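Local coordinates for GTPase-activating protein BEM3 (Saccharomyces cerevisiae S288C, PDB 6FSF) that accelerates GTP hydrolysis by CDC42 and less efficiently by RHO1, and binds phosphatidylinositol 3-phosphate, this fragment being its tandem PX and PH domains, at residues I19-L24 with I39-R44; L88-V93 with S157-R162; G143-R148 with I225-S230; R186-E191 with F207-H212. All blocks are in the same frame, centred on the assembly; numbering follows the deposited sequence.

Interaction 1 joins two strands of the PX sheet and touches none of the other three, though its nearest atoms come within about 4 Å of interaction 3. Interactions 3 and 4 share the PH sheet, strand 206-211 of the latter pairing with strand 221-226 of the former. Interaction 3 is buried, lined by leucines and an isoleucine, whereas interaction 4, at the sheet margin, has a mostly polar outer segment, two serines, a glutamine and a glutamate beside one isoleucine. Interaction 2 brings the start of PX helix 90-107 onto residues 157-162 of the PH domain. Its contact is apolar, unlike the backbone hydrogen bonding of interactions 1, 3 and 4, and Trp159 also packs against interaction 3.

Interaction 1 of 4, residues I19-L24 with I39-R44; sequences IQIEVL and IAIIDR
Ile42 O is met by two adjacent groups of the facing strand: Gln20 N donates to it at 2.7 Å in the carbonyl plane, while Ile19 CA brings a C-H within 3.2 Å of Ile42 O. This belongs to the antiparallel beta hairpin of strands 19-29 and 35-43 that opens the PX-domain sheet. Gln20 with Ile42 and Glu22 with Ala40 are hydrogen-bonded pairs, Ile21 with Ile41 the non-hydrogen-bonded pair between them. The face bearing Ile19, Ile21, Val23, Ile39 and Ile41 is apolar apart from Asp43 at its end, whose OD1 bonds to Ser46 OG. Here Ile41 CD1 meets Ile21 CG2 at 3.6 Å and reaches Ile19 CD1 at 4.1 Å, because Ile41 is bent at its second torsion (chi2 -65°). Tyr104 of helix 90-107 and Phe108 extend the packing over this face.

The other face carries Gln20, Glu22, Ala40 and Ile42; the end of Leu24 comes over to it, Leu24 CD1 3.8 Å from Ala40 CB. Beyond the strand end, Arg44 bends at chi2 and chi3 and swings back across Gln20, the amide and guanidinium planes 10° apart. Arg44 NH2 is hydrogen-bonded to Gly17 O, and Gln20 CG sits over a guanidinium face, 3.5 Å from Arg44 NH1.

Interaction 2 of 4, residues L88-V93 with S157-R162; sequences LSPTKV and STWRVR
Pro90 presses its ring onto one face of the Trp159 indole, a CH-pi contact joining the first turn of PX helix 90-107 to the PH domain. Pro90 CD stands 3.5 Å from the centroid of the five-membered ring and 14° off its normal. Pro90 CG covers the adjoining part of the indole, 3.6 Å from Trp159 CE2, so the edge of the proline spans both fused rings. Pro90 is the first residue of the helix; Ser89 before it is the N-cap, its OG accepting from Lys92 N at 3.3 Å.

A second bump lies beside the first. With CG anti to the backbone N (chi1 -172°), Leu88 sends CD2 into the angle between Val161 CG2, at 3.8 Å, and the peptide of Trp159, whose O is 4.0 Å from Leu88 CD2. Leu146 of strand 142-148 also touches Leu88, and Cys226 lines both Pro90 and Trp159.

The indole NE1 is spoken for by Phe201 O within the PH domain. That bond probably helps to fix the tilt of the ring that Pro90 meets. The contact between these segments probably rests on shape fit and dispersion, with the polar groups of the tryptophan and serine bonded within their own domains.

Interaction 3 of 4, residues G143-R148 with I225-S230; sequences GSLLLR and ICTETS
Leu145 and Ile225 cross on one face of the PH-domain sheet, with Leu145 CD1 3.7 Å from Ile225 CG2. The leucine stands with CG anti to its carbonyl carbon (chi1 -58°), and its two methyls divide their work: CD1 goes to the isoleucine, while CD2 meets Thr227 CG2 at 3.6 Å, the two side chains running alongside each other. Ile225 is likewise shared between two leucines of that face, whose branches meet different carbons of it. Its CG2 faces Leu145, and its CG1 meets Leu147 CD1 at 3.9 Å. Leu147 makes this approach with its CG turned anti to the backbone N (chi1 177°).

Leu146 and Cys226 form the antiparallel hydrogen-bonded pair, with Leu146 N to Cys226 O at 3.0 Å and Cys226 N to Leu146 O at 2.9 Å, both within the carbonyl planes. Past this pair the strands part, and a water fills in, donating to Ser144 O and accepting from Glu228 N at 2.9 Å each. Thr227 OG1 donates to Thr229 O at 2.8 Å; Thr229 is the N-cap of helix 230-240, its OG1 bonded to Glu232 N.

The extended side chain of Glu228 carries its carboxylate to Ser25 OG and Thr26 N of the PX domain. Trp236 of helix 230-240 packs on Leu145 and Thr227; Val93 and Pro90 of PX helix 90-107 meet Leu146 and Cys226, respectively, so this central strand pair lies between the PH helix and the PX domain.

Interaction 4 of 4, residues R186-E191 with F207-H212; sequences RQSSIE and FLITEH
The His212 ring lies beside Gln187 O, which approaches obliquely at 3.5 Å from His212 CD2; over one face of the imidazole is Thr210 O from its own strand, 3.8 Å above the plane. Gln187 O also accepts His212 N at 3.1 Å, but the donor stands well above the carbonyl plane, 62° out of it. The Phe207 ring turns away from strand 188-193 toward Arg233 and Leu237 of helix 230-240, so that of the side chain it is CB that lies against Glu191 O.

The ladder is squeezed at Ser188 and Glu211, their CA atoms 3.8 Å apart, and Ser189 N stands above the carbonyl plane of Thr210 O. It becomes more regular toward Glu191 and Leu208, where Leu208 N to Glu191 O, at 2.8 Å, runs nearly along the carbonyl bond. Glu191 lies alongside Leu208, pointing the same way, its CG 3.8 Å from Leu208 CB. Across the other face, Ser188 CB packs on Ile209 CG2 at 3.7 Å. The Ser188 hydroxyl, placed between its own N and carbonyl carbon (chi1 54°), bonds to Lys184 O, and Glu211 OE2 accepts from Lys184 N, so both side chains grip the turn leading in from strand 179-184.

Ile209 rests on Ile225 and Phe240. Strands 188-193, 206-211 and 221-226 form the second, three-stranded part of the PH beta structure, with C-terminal helix 230-240 packed against it through Phe207 and Ile209.

Interaction 1 of 4, residues I19-L24 with I39-R44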
loop_
_atom_site.group_PDB
_atom_site.type_symbol
_atom_site.label_atom_id
_atom_site.label_comp_id
_atom_site.label_asym_id
_atom_site.label_seq_id
_atom_site.Cartn_x
_atom_site.Cartn_y
_atom_site.Cartn_z
ATOM N N ILE A 19 -7.383 16.253 -9.873
ATOM C CA ILE A 19 -6.502 15.119 -9.627
ATOM C C ILE A 19 -7.305 13.962 -9.048
ATOM O O ILE A 19 -8.315 14.156 -8.362
ATOM C CB ILE A 19 -5.327 15.475 -8.685
ATOM C CG1 ILE A 19 -5.840 15.886 -7.298
ATOM C CG2 ILE A 19 -4.460 16.568 -9.291
ATOM C CD1 ILE A 19 -4.746 15.989 -6.247
ATOM N N GLN A 20 -6.851 12.748 -9.350
ATOM C CA GLN A 20 -7.308 11.544 -8.678
ATOM C C GLN A 20 -6.170 10.992 -7.833
ATOM O O GLN A 20 -4.994 11.195 -8.145
ATOM C CB GLN A 20 -7.774 10.483 -9.679
ATOM C CG GLN A 20 -8.729 10.984 -10.742
ATOM C CD GLN A 20 -8.954 9.956 -11.833
ATOM O OE1 GLN A 20 -8.753 10.235 -13.014
ATOM N NE2 GLN A 20 -9.368 8.757 -11.441
ATOM N N ILE A 21 -6.526 10.295 -6.757
ATOM C CA ILE A 21 -5.544 9.660 -5.889
ATOM C C ILE A 21 -5.736 8.154 -5.951
ATOM O O ILE A 21 -6.833 7.658 -6.225
ATOM C CB ILE A 21 -5.637 10.173 -4.430
ATOM C CG1 ILE A 21 -6.902 9.649 -3.732
ATOM C CG2 ILE A 21 -5.599 11.693 -4.397
ATOM C CD1 ILE A 21 -6.667 8.432 -2.843
ATOM N N GLU A 22 -4.653 7.425 -5.699
ATOM C CA GLU A 22 -4.708 5.970 -5.590
ATOM C C GLU A 22 -3.667 5.537 -4.571
ATOM O O GLU A 22 -2.467 5.685 -4.810
ATOM C CB GLU A 22 -4.469 5.294 -6.936
ATOM C CG GLU A 22 -4.642 3.781 -6.888
ATOM C CD GLU A 22 -4.358 3.110 -8.217
ATOM O OE1 GLU A 22 -4.031 3.826 -9.190
ATOM O OE2 GLU A 22 -4.461 1.866 -8.290
ATOM N N VAL A 23 -4.131 5.023 -3.436
ATOM C CA VAL A 23 -3.239 4.436 -2.444
ATOM C C VAL A 23 -2.736 3.113 -3.012
ATOM O O VAL A 23 -3.513 2.172 -3.193
ATOM C CB VAL A 23 -3.944 4.238 -1.097
ATOM C CG1 VAL A 23 -2.976 3.694 -0.060
ATOM C CG2 VAL A 23 -4.553 5.549 -0.625
ATOM N N LEU A 24 -1.441 3.045 -3.315
ATOM C CA LEU A 24 -0.881 1.868 -3.966
ATOM C C LEU A 24 -0.436 0.795 -2.982
ATOM O O LEU A 24 -0.444 -0.392 -3.331
ATOM C CB LEU A 24 0.305 2.269 -4.850
ATOM C CG LEU A 24 0.032 3.246 -5.999
ATOM C CD1 LEU A 24 1.327 3.603 -6.715
ATOM C CD2 LEU A 24 -0.983 2.674 -6.976
ATOM N N ILE A 39 1.369 6.642 -2.078
ATOM C CA ILE A 39 0.183 7.272 -2.646
ATOM C C ILE A 39 0.542 7.866 -4.000
ATOM O O ILE A 39 1.560 8.556 -4.130
ATOM C CB ILE A 39 -0.380 8.363 -1.715
ATOM C CG1 ILE A 39 -0.778 7.763 -0.371
ATOM C CG2 ILE A 39 -1.561 9.067 -2.371
ATOM C CD1 ILE A 39 -1.057 8.793 0.689
ATOM N N ALA A 40 -0.301 7.615 -4.999
ATOM C CA ALA A 40 -0.091 8.127 -6.344
ATOM C C ALA A 40 -1.069 9.257 -6.631
ATOM O O ALA A 40 -2.255 9.166 -6.305
ATOM C CB ALA A 40 -0.252 7.016 -7.381
ATOM N N ILE A 41 -0.560 10.323 -7.243
ATOM C CA ILE A 41 -1.363 11.466 -7.662
ATOM C C ILE A 41 -1.460 11.437 -9.180
ATOM O O ILE A 41 -0.438 11.345 -9.871
ATOM C CB ILE A 41 -0.762 12.792 -7.165
ATOM C CG1 ILE A 41 -0.826 12.865 -5.640
ATOM C CG2 ILE A 41 -1.496 13.973 -7.775
ATOM C CD1 ILE A 41 -2.236 12.898 -5.093
ATOM N N ILE A 42 -2.685 11.510 -9.696
ATOM C CA ILE A 42 -2.967 11.263 -11.105
ATOM C C ILE A 42 -3.750 12.441 -11.669
ATOM O O ILE A 42 -4.718 12.902 -11.054
ATOM C CB ILE A 42 -3.748 9.946 -11.294
ATOM C CG1 ILE A 42 -2.850 8.752 -10.961
ATOM C CG2 ILE A 42 -4.299 9.843 -12.708
ATOM C CD1 ILE A 42 -3.566 7.627 -10.241
ATOM N N ASP A 43 -3.327 12.929 -12.835
ATOM C CA ASP A 43 -4.071 13.971 -13.529
ATOM C C ASP A 43 -5.358 13.390 -14.100
ATOM O O ASP A 43 -5.333 12.388 -14.818
ATOM C CB ASP A 43 -3.220 14.587 -14.643
ATOM C CG ASP A 43 -3.981 15.623 -15.453
ATOM O OD1 ASP A 43 -4.277 15.359 -16.641
ATOM O OD2 ASP A 43 -4.288 16.699 -14.903
ATOM N N ARG A 44 -6.484 14.030 -13.778
ATOM C CA ARG A 44 -7.793 13.477 -14.122
ATOM C C ARG A 44 -7.975 13.347 -15.631
ATOM O O ARG A 44 -8.353 12.282 -16.133
ATOM C CB ARG A 44 -8.895 14.354 -13.531
ATOM C CG ARG A 44 -10.307 13.908 -13.870
ATOM C CD ARG A 44 -10.931 13.134 -12.722
ATOM N NE ARG A 44 -11.009 13.948 -11.513
ATOM C CZ ARG A 44 -11.482 13.521 -10.347
ATOM N NH1 ARG A 44 -11.925 12.277 -10.219
ATOM N NH2 ARG A 44 -11.510 14.341 -9.305
#

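Interaction 2 of 4, residues L88-V93 with S157-R162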
loop_
_atom_site.group_PDB
_atom_site.type_symbol
_atom_site.label_atom_id
_atom_site.label_comp_id
_atom_site.label_asym_id
_atom_site.label_seq_id
_atom_site.Cartn_x
_atom_site.Cartn_y
_atom_site.Cartn_z
ATOM N N LEU A 88 0.245 -7.451 12.281
ATOM C CA LEU A 88 0.284 -7.574 10.828
ATOM C C LEU A 88 -0.427 -8.846 10.371
ATOM O O LEU A 88 0.003 -9.957 10.703
ATOM C CB LEU A 88 1.728 -7.573 10.331
ATOM C CG LEU A 88 1.917 -7.512 8.811
ATOM C CD1 LEU A 88 1.471 -6.161 8.286
ATOM C CD2 LEU A 88 3.355 -7.804 8.389
ATOM N N SER A 89 -1.505 -8.684 9.604
ATOM C CA SER A 89 -2.230 -9.795 9.007
ATOM C C SER A 89 -2.678 -9.383 7.610
ATOM O O SER A 89 -2.927 -8.198 7.367
ATOM C CB SER A 89 -3.454 -10.203 9.841
ATOM O OG SER A 89 -4.585 -9.420 9.496
ATOM N N PRO A 90 -2.777 -10.336 6.680
ATOM C CA PRO A 90 -3.177 -9.967 5.309
ATOM C C PRO A 90 -4.547 -9.317 5.218
ATOM O O PRO A 90 -4.743 -8.422 4.385
ATOM C CB PRO A 90 -3.136 -11.310 4.567
ATOM C CG PRO A 90 -2.167 -12.132 5.336
ATOM C CD PRO A 90 -2.354 -11.742 6.772
ATOM N N THR A 91 -5.506 -9.743 6.045
ATOM C CA THR A 91 -6.851 -9.184 5.942
ATOM C C THR A 91 -6.905 -7.745 6.447
ATOM O O THR A 91 -7.709 -6.945 5.948
ATOM C CB THR A 91 -7.851 -10.061 6.698
ATOM O OG1 THR A 91 -9.164 -9.498 6.589
ATOM C CG2 THR A 91 -7.470 -10.176 8.167
ATOM N N LYS A 92 -6.064 -7.396 7.425
ATOM C CA LYS A 92 -5.998 -6.009 7.877
ATOM C C LYS A 92 -5.295 -5.127 6.852
ATOM O O LYS A 92 -5.715 -3.989 6.609
ATOM C CB LYS A 92 -5.279 -5.919 9.222
ATOM C CG LYS A 92 -5.952 -6.653 10.370
ATOM C CD LYS A 92 -5.227 -6.335 11.664
ATOM C CE LYS A 92 -5.368 -7.445 12.684
ATOM N NZ LYS A 92 -4.476 -7.198 13.850
ATOM N N VAL A 93 -4.217 -5.635 6.252
ATOM C CA VAL A 93 -3.488 -4.882 5.234
ATOM C C VAL A 93 -4.403 -4.554 4.062
ATOM O O VAL A 93 -4.398 -3.432 3.539
ATOM C CB VAL A 93 -2.249 -5.674 4.778
ATOM C CG1 VAL A 93 -1.622 -5.037 3.549
ATOM C CG2 VAL A 93 -1.243 -5.770 5.910
ATOM N N SER A 157 3.348 -18.945 13.713
ATOM C CA SER A 157 3.256 -18.675 12.278
ATOM C C SER A 157 2.810 -17.221 12.096
ATOM O O SER A 157 1.641 -16.930 11.832
ATOM C CB SER A 157 2.302 -19.651 11.583
ATOM O OG SER A 157 2.744 -20.989 11.739
ATOM N N THR A 158 3.757 -16.302 12.236
ATOM C CA THR A 158 3.497 -14.888 12.022
ATOM C C THR A 158 3.813 -14.500 10.581
ATOM O O THR A 158 4.510 -15.212 9.854
ATOM C CB THR A 158 4.324 -14.034 12.988
ATOM O OG1 THR A 158 5.711 -14.391 12.881
ATOM C CG2 THR A 158 3.860 -14.246 14.422
ATOM N N TRP A 159 3.271 -13.361 10.168
ATOM C CA TRP A 159 3.509 -12.808 8.844
ATOM C C TRP A 159 4.666 -11.817 8.885
ATOM O O TRP A 159 4.910 -11.157 9.898
ATOM C CB TRP A 159 2.253 -12.119 8.299
ATOM C CG TRP A 159 1.073 -13.035 8.175
ATOM C CD1 TRP A 159 0.094 -13.241 9.103
ATOM C CD2 TRP A 159 0.752 -13.876 7.060
ATOM N NE1 TRP A 159 -0.818 -14.156 8.634
ATOM C CE2 TRP A 159 -0.436 -14.562 7.383
ATOM C CE3 TRP A 159 1.353 -14.114 5.819
ATOM C CZ2 TRP A 159 -1.036 -15.468 6.511
ATOM C CZ3 TRP A 159 0.755 -15.016 4.954
ATOM C CH2 TRP A 159 -0.426 -15.683 5.305
ATOM N N ARG A 160 5.380 -11.724 7.765
ATOM C CA ARG A 160 6.518 -10.826 7.630
ATOM C C ARG A 160 6.519 -10.226 6.229
ATOM O O ARG A 160 6.177 -10.902 5.255
ATOM C CB ARG A 160 7.841 -11.554 7.898
ATOM C CG ARG A 160 7.995 -12.856 7.118
ATOM C CD ARG A 160 9.330 -13.533 7.394
ATOM N NE ARG A 160 9.482 -13.933 8.788
ATOM C CZ ARG A 160 10.608 -14.417 9.302
ATOM N NH1 ARG A 160 10.665 -14.759 10.583
ATOM N NH2 ARG A 160 11.680 -14.555 8.535
ATOM N N VAL A 161 6.907 -8.957 6.138
ATOM C CA VAL A 161 6.936 -8.245 4.863
ATOM C C VAL A 161 8.138 -8.711 4.054
ATOM O O VAL A 161 9.268 -8.745 4.557
ATOM C CB VAL A 161 6.977 -6.724 5.093
ATOM C CG1 VAL A 161 7.008 -5.986 3.765
ATOM C CG2 VAL A 161 5.788 -6.285 5.937
ATOM N N ARG A 162 7.899 -9.067 2.795
ATOM C CA ARG A 162 8.951 -9.457 1.872
ATOM C C ARG A 162 8.767 -8.714 0.560
ATOM O O ARG A 162 7.652 -8.339 0.192
ATOM C CB ARG A 162 8.947 -10.970 1.608
ATOM C CG ARG A 162 9.448 -11.808 2.768
ATOM C CD ARG A 162 10.935 -11.596 2.983
ATOM N NE ARG A 162 11.228 -11.121 4.330
ATOM C CZ ARG A 162 11.526 -11.915 5.352
ATOM N NH1 ARG A 162 11.572 -13.229 5.180
ATOM N NH2 ARG A 162 11.778 -11.396 6.546
#

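Interaction 3 of 4, residues G143-R148 with I225-S230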
loop_
_atom_site.group_PDB
_atom_site.type_symbol
_atom_site.label_atom_id
_atom_site.label_comp_id
_atom_site.label_asym_id
_atom_site.label_seq_id
_atom_site.Cartn_x
_atom_site.Cartn_y
_atom_site.Cartn_z
ATOM N N GLY A 143 6.896 -6.768 -6.451
ATOM C CA GLY A 143 5.915 -6.176 -5.562
ATOM C C GLY A 143 6.147 -6.611 -4.131
ATOM O O GLY A 143 6.899 -7.540 -3.844
ATOM N N SER A 144 5.477 -5.907 -3.225
ATOM C CA SER A 144 5.534 -6.236 -1.808
ATOM C C SER A 144 4.633 -7.428 -1.513
ATOM O O SER A 144 3.533 -7.542 -2.062
ATOM C CB SER A 144 5.109 -5.036 -0.962
ATOM O OG SER A 144 5.957 -3.925 -1.194
ATOM N N LEU A 145 5.107 -8.321 -0.644
ATOM C CA LEU A 145 4.378 -9.538 -0.320
ATOM C C LEU A 145 4.401 -9.764 1.185
ATOM O O LEU A 145 5.231 -9.206 1.905
ATOM C CB LEU A 145 4.967 -10.757 -1.045
ATOM C CG LEU A 145 5.017 -10.715 -2.572
ATOM C CD1 LEU A 145 5.774 -11.919 -3.114
ATOM C CD2 LEU A 145 3.616 -10.654 -3.155
ATOM N N LEU A 146 3.474 -10.597 1.649
ATOM C CA LEU A 146 3.408 -11.026 3.041
ATOM C C LEU A 146 3.656 -12.527 3.099
ATOM O O LEU A 146 3.013 -13.292 2.376
ATOM C CB LEU A 146 2.057 -10.677 3.670
ATOM C CG LEU A 146 1.776 -9.182 3.853
ATOM C CD1 LEU A 146 0.393 -8.950 4.438
ATOM C CD2 LEU A 146 2.842 -8.544 4.732
ATOM N N LEU A 147 4.588 -12.944 3.954
ATOM C CA LEU A 147 5.080 -14.315 3.982
ATOM C C LEU A 147 4.845 -14.951 5.344
ATOM O O LEU A 147 5.094 -14.329 6.383
ATOM C CB LEU A 147 6.574 -14.361 3.641
ATOM C CG LEU A 147 7.257 -15.729 3.690
ATOM C CD1 LEU A 147 6.636 -16.679 2.680
ATOM C CD2 LEU A 147 8.749 -15.579 3.446
ATOM N N ARG A 148 4.376 -16.199 5.330
ATOM C CA ARG A 148 4.190 -16.995 6.534
ATOM C C ARG A 148 4.773 -18.384 6.313
ATOM O O ARG A 148 4.781 -18.900 5.192
ATOM C CB ARG A 148 2.702 -17.112 6.918
ATOM C CG ARG A 148 2.434 -17.904 8.196
ATOM C CD ARG A 148 0.943 -18.077 8.452
ATOM N NE ARG A 148 0.285 -18.901 7.438
ATOM C CZ ARG A 148 0.062 -20.208 7.560
ATOM N NH1 ARG A 148 0.445 -20.852 8.656
ATOM N NH2 ARG A 148 -0.548 -20.870 6.587
ATOM N N ILE A 225 2.030 -17.004 0.818
ATOM C CA ILE A 225 2.297 -15.663 0.315
ATOM C C ILE A 225 0.971 -14.978 0.013
ATOM O O ILE A 225 0.103 -15.560 -0.647
ATOM C CB ILE A 225 3.187 -15.699 -0.943
ATOM C CG1 ILE A 225 4.529 -16.360 -0.624
ATOM C CG2 ILE A 225 3.391 -14.297 -1.494
ATOM C CD1 ILE A 225 5.284 -16.831 -1.844
ATOM N N CYS A 226 0.820 -13.746 0.490
ATOM C CA CYS A 226 -0.367 -12.945 0.245
ATOM C C CYS A 226 0.030 -11.615 -0.382
ATOM O O CYS A 226 1.102 -11.072 -0.099
ATOM C CB CYS A 226 -1.149 -12.692 1.540
ATOM S SG CYS A 226 -1.772 -14.180 2.349
ATOM N N THR A 227 -0.840 -11.101 -1.244
ATOM C CA THR A 227 -0.675 -9.779 -1.826
ATOM C C THR A 227 -1.568 -8.778 -1.102
ATOM O O THR A 227 -2.447 -9.139 -0.319
ATOM C CB THR A 227 -0.997 -9.796 -3.324
ATOM O OG1 THR A 227 -2.242 -10.470 -3.547
ATOM C CG2 THR A 227 0.106 -10.497 -4.104
ATOM N N GLU A 228 -1.330 -7.495 -1.376
ATOM C CA GLU A 228 -2.107 -6.450 -0.722
ATOM C C GLU A 228 -3.510 -6.324 -1.301
ATOM O O GLU A 228 -4.429 -5.891 -0.597
ATOM C CB GLU A 228 -1.373 -5.112 -0.816
ATOM C CG GLU A 228 -0.070 -5.078 -0.039
ATOM C CD GLU A 228 0.554 -3.700 -0.017
ATOM O OE1 GLU A 228 1.508 -3.463 -0.787
ATOM O OE2 GLU A 228 0.080 -2.852 0.767
ATOM N N THR A 229 -3.696 -6.693 -2.566
ATOM C CA THR A 229 -4.996 -6.639 -3.215
ATOM C C THR A 229 -5.273 -7.966 -3.908
ATOM O O THR A 229 -4.365 -8.760 -4.164
ATOM C CB THR A 229 -5.080 -5.497 -4.240
ATOM O OG1 THR A 229 -4.161 -5.747 -5.312
ATOM C CG2 THR A 229 -4.742 -4.162 -3.590
ATOM N N SER A 230 -6.554 -8.199 -4.206
ATOM C CA SER A 230 -6.923 -9.395 -4.952
ATOM C C SER A 230 -6.473 -9.305 -6.404
ATOM O O SER A 230 -6.192 -10.333 -7.031
ATOM C CB SER A 230 -8.432 -9.625 -4.869
ATOM O OG SER A 230 -9.143 -8.576 -5.500
HETATM O O HOH W 1 0.933 -6.905 -3.170
#

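Interaction 4 of 4, residues R186-E191 with F207-H212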
loop_
_atom_site.group_PDB
_atom_site.type_symbol
_atom_site.label_atom_id
_atom_site.label_comp_id
_atom_site.label_asym_id
_atom_site.label_seq_id
_atom_site.Cartn_x
_atom_site.Cartn_y
_atom_site.Cartn_z
ATOM N N ARG A 186 10.008 -24.423 -11.082
ATOM C CA ARG A 186 9.902 -25.704 -11.772
ATOM C C ARG A 186 9.789 -26.866 -10.792
ATOM O O ARG A 186 9.200 -27.901 -11.124
ATOM C CB ARG A 186 11.101 -25.905 -12.695
ATOM C CG ARG A 186 11.256 -24.821 -13.745
ATOM C CD ARG A 186 12.495 -25.055 -14.586
ATOM N NE ARG A 186 12.968 -23.822 -15.207
ATOM C CZ ARG A 186 13.756 -22.939 -14.602
ATOM N NH1 ARG A 186 14.159 -23.152 -13.355
ATOM N NH2 ARG A 186 14.142 -21.842 -15.239
ATOM N N GLN A 187 10.346 -26.720 -9.589
ATOM C CA GLN A 187 10.255 -27.771 -8.583
ATOM C C GLN A 187 8.968 -27.700 -7.769
ATOM O O GLN A 187 8.627 -28.672 -7.084
ATOM C CB GLN A 187 11.452 -27.702 -7.630
ATOM C CG GLN A 187 12.819 -27.873 -8.284
ATOM C CD GLN A 187 13.139 -29.324 -8.598
ATOM O OE1 GLN A 187 12.368 -30.013 -9.270
ATOM N NE2 GLN A 187 14.280 -29.797 -8.105
ATOM N N SER A 188 8.240 -26.592 -7.844
ATOM C CA SER A 188 7.181 -26.293 -6.893
ATOM C C SER A 188 5.799 -26.419 -7.526
ATOM O O SER A 188 5.642 -26.528 -8.743
ATOM C CB SER A 188 7.364 -24.886 -6.310
ATOM O OG SER A 188 7.471 -23.927 -7.339
ATOM N N SER A 189 4.792 -26.409 -6.656
ATOM C CA SER A 189 3.390 -26.396 -7.040
ATOM C C SER A 189 2.710 -25.199 -6.389
ATOM O O SER A 189 3.146 -24.715 -5.339
ATOM C CB SER A 189 2.687 -27.697 -6.625
ATOM O OG SER A 189 2.749 -27.888 -5.222
ATOM N N ILE A 190 1.644 -24.715 -7.022
ATOM C CA ILE A 190 0.977 -23.487 -6.610
ATOM C C ILE A 190 -0.521 -23.737 -6.518
ATOM O O ILE A 190 -1.104 -24.406 -7.379
ATOM C CB ILE A 190 1.279 -22.325 -7.584
ATOM C CG1 ILE A 190 2.781 -22.062 -7.674
ATOM C CG2 ILE A 190 0.555 -21.056 -7.150
ATOM C CD1 ILE A 190 3.481 -22.794 -8.807
ATOM N N GLU A 191 -1.140 -23.198 -5.468
ATOM C CA GLU A 191 -2.579 -23.303 -5.271
ATOM C C GLU A 191 -3.078 -22.051 -4.566
ATOM O O GLU A 191 -2.391 -21.506 -3.698
ATOM C CB GLU A 191 -2.943 -24.549 -4.452
ATOM C CG GLU A 191 -2.290 -24.599 -3.075
ATOM C CD GLU A 191 -2.715 -25.811 -2.268
ATOM O OE1 GLU A 191 -3.698 -26.471 -2.663
ATOM O OE2 GLU A 191 -2.067 -26.103 -1.242
ATOM N N PHE A 207 -1.829 -17.497 -1.574
ATOM C CA PHE A 207 -1.582 -18.728 -2.307
ATOM C C PHE A 207 -0.418 -19.457 -1.650
ATOM O O PHE A 207 0.353 -18.873 -0.884
ATOM C CB PHE A 207 -1.298 -18.460 -3.789
ATOM C CG PHE A 207 -0.335 -17.332 -4.030
ATOM C CD1 PHE A 207 -0.799 -16.057 -4.314
ATOM C CD2 PHE A 207 1.032 -17.546 -3.977
ATOM C CE1 PHE A 207 0.084 -15.017 -4.538
ATOM C CE2 PHE A 207 1.920 -16.511 -4.200
ATOM C CZ PHE A 207 1.445 -15.245 -4.480
ATOM N N LEU A 208 -0.299 -20.745 -1.958
ATOM C CA LEU A 208 0.710 -21.611 -1.362
ATOM C C LEU A 208 1.665 -22.106 -2.436
ATOM O O LEU A 208 1.230 -22.601 -3.481
ATOM C CB LEU A 208 0.060 -22.801 -0.650
ATOM C CG LEU A 208 1.001 -23.928 -0.215
ATOM C CD1 LEU A 208 2.058 -23.395 0.741
ATOM C CD2 LEU A 208 0.226 -25.074 0.417
ATOM N N ILE A 209 2.963 -21.982 -2.171
ATOM C CA ILE A 209 4.010 -22.509 -3.038
ATOM C C ILE A 209 4.696 -23.651 -2.300
ATOM O O ILE A 209 5.295 -23.443 -1.238
ATOM C CB ILE A 209 5.019 -21.422 -3.439
ATOM C CG1 ILE A 209 4.305 -20.265 -4.140
ATOM C CG2 ILE A 209 6.095 -22.001 -4.339
ATOM C CD1 ILE A 209 5.241 -19.201 -4.673
ATOM N N THR A 210 4.605 -24.857 -2.859
ATOM C CA THR A 210 5.158 -26.066 -2.249
ATOM C C THR A 210 6.329 -26.544 -3.102
ATOM O O THR A 210 6.132 -27.204 -4.126
ATOM C CB THR A 210 4.092 -27.150 -2.118
ATOM O OG1 THR A 210 2.965 -26.634 -1.400
ATOM C CG2 THR A 210 4.649 -28.348 -1.364
ATOM N N GLU A 211 7.548 -26.230 -2.665
ATOM C CA GLU A 211 8.754 -26.492 -3.442
ATOM C C GLU A 211 9.311 -27.870 -3.100
ATOM O O GLU A 211 9.577 -28.165 -1.930
ATOM C CB GLU A 211 9.805 -25.413 -3.181
ATOM C CG GLU A 211 10.997 -25.467 -4.121
ATOM C CD GLU A 211 12.094 -24.499 -3.725
ATOM O OE1 GLU A 211 12.411 -24.422 -2.520
ATOM O OE2 GLU A 211 12.633 -23.811 -4.619
ATOM N N HIS A 212 9.499 -28.701 -4.121
ATOM C CA HIS A 212 10.054 -30.037 -3.932
ATOM C C HIS A 212 11.522 -30.085 -4.346
ATOM O O HIS A 212 12.358 -29.368 -3.794
ATOM C CB HIS A 212 9.250 -31.070 -4.726
ATOM C CG HIS A 212 7.782 -31.040 -4.442
ATOM N ND1 HIS A 212 7.271 -31.011 -3.161
ATOM C CD2 HIS A 212 6.712 -31.039 -5.273
ATOM C CE1 HIS A 212 5.952 -30.990 -3.217
ATOM N NE2 HIS A 212 5.587 -31.007 -4.486
#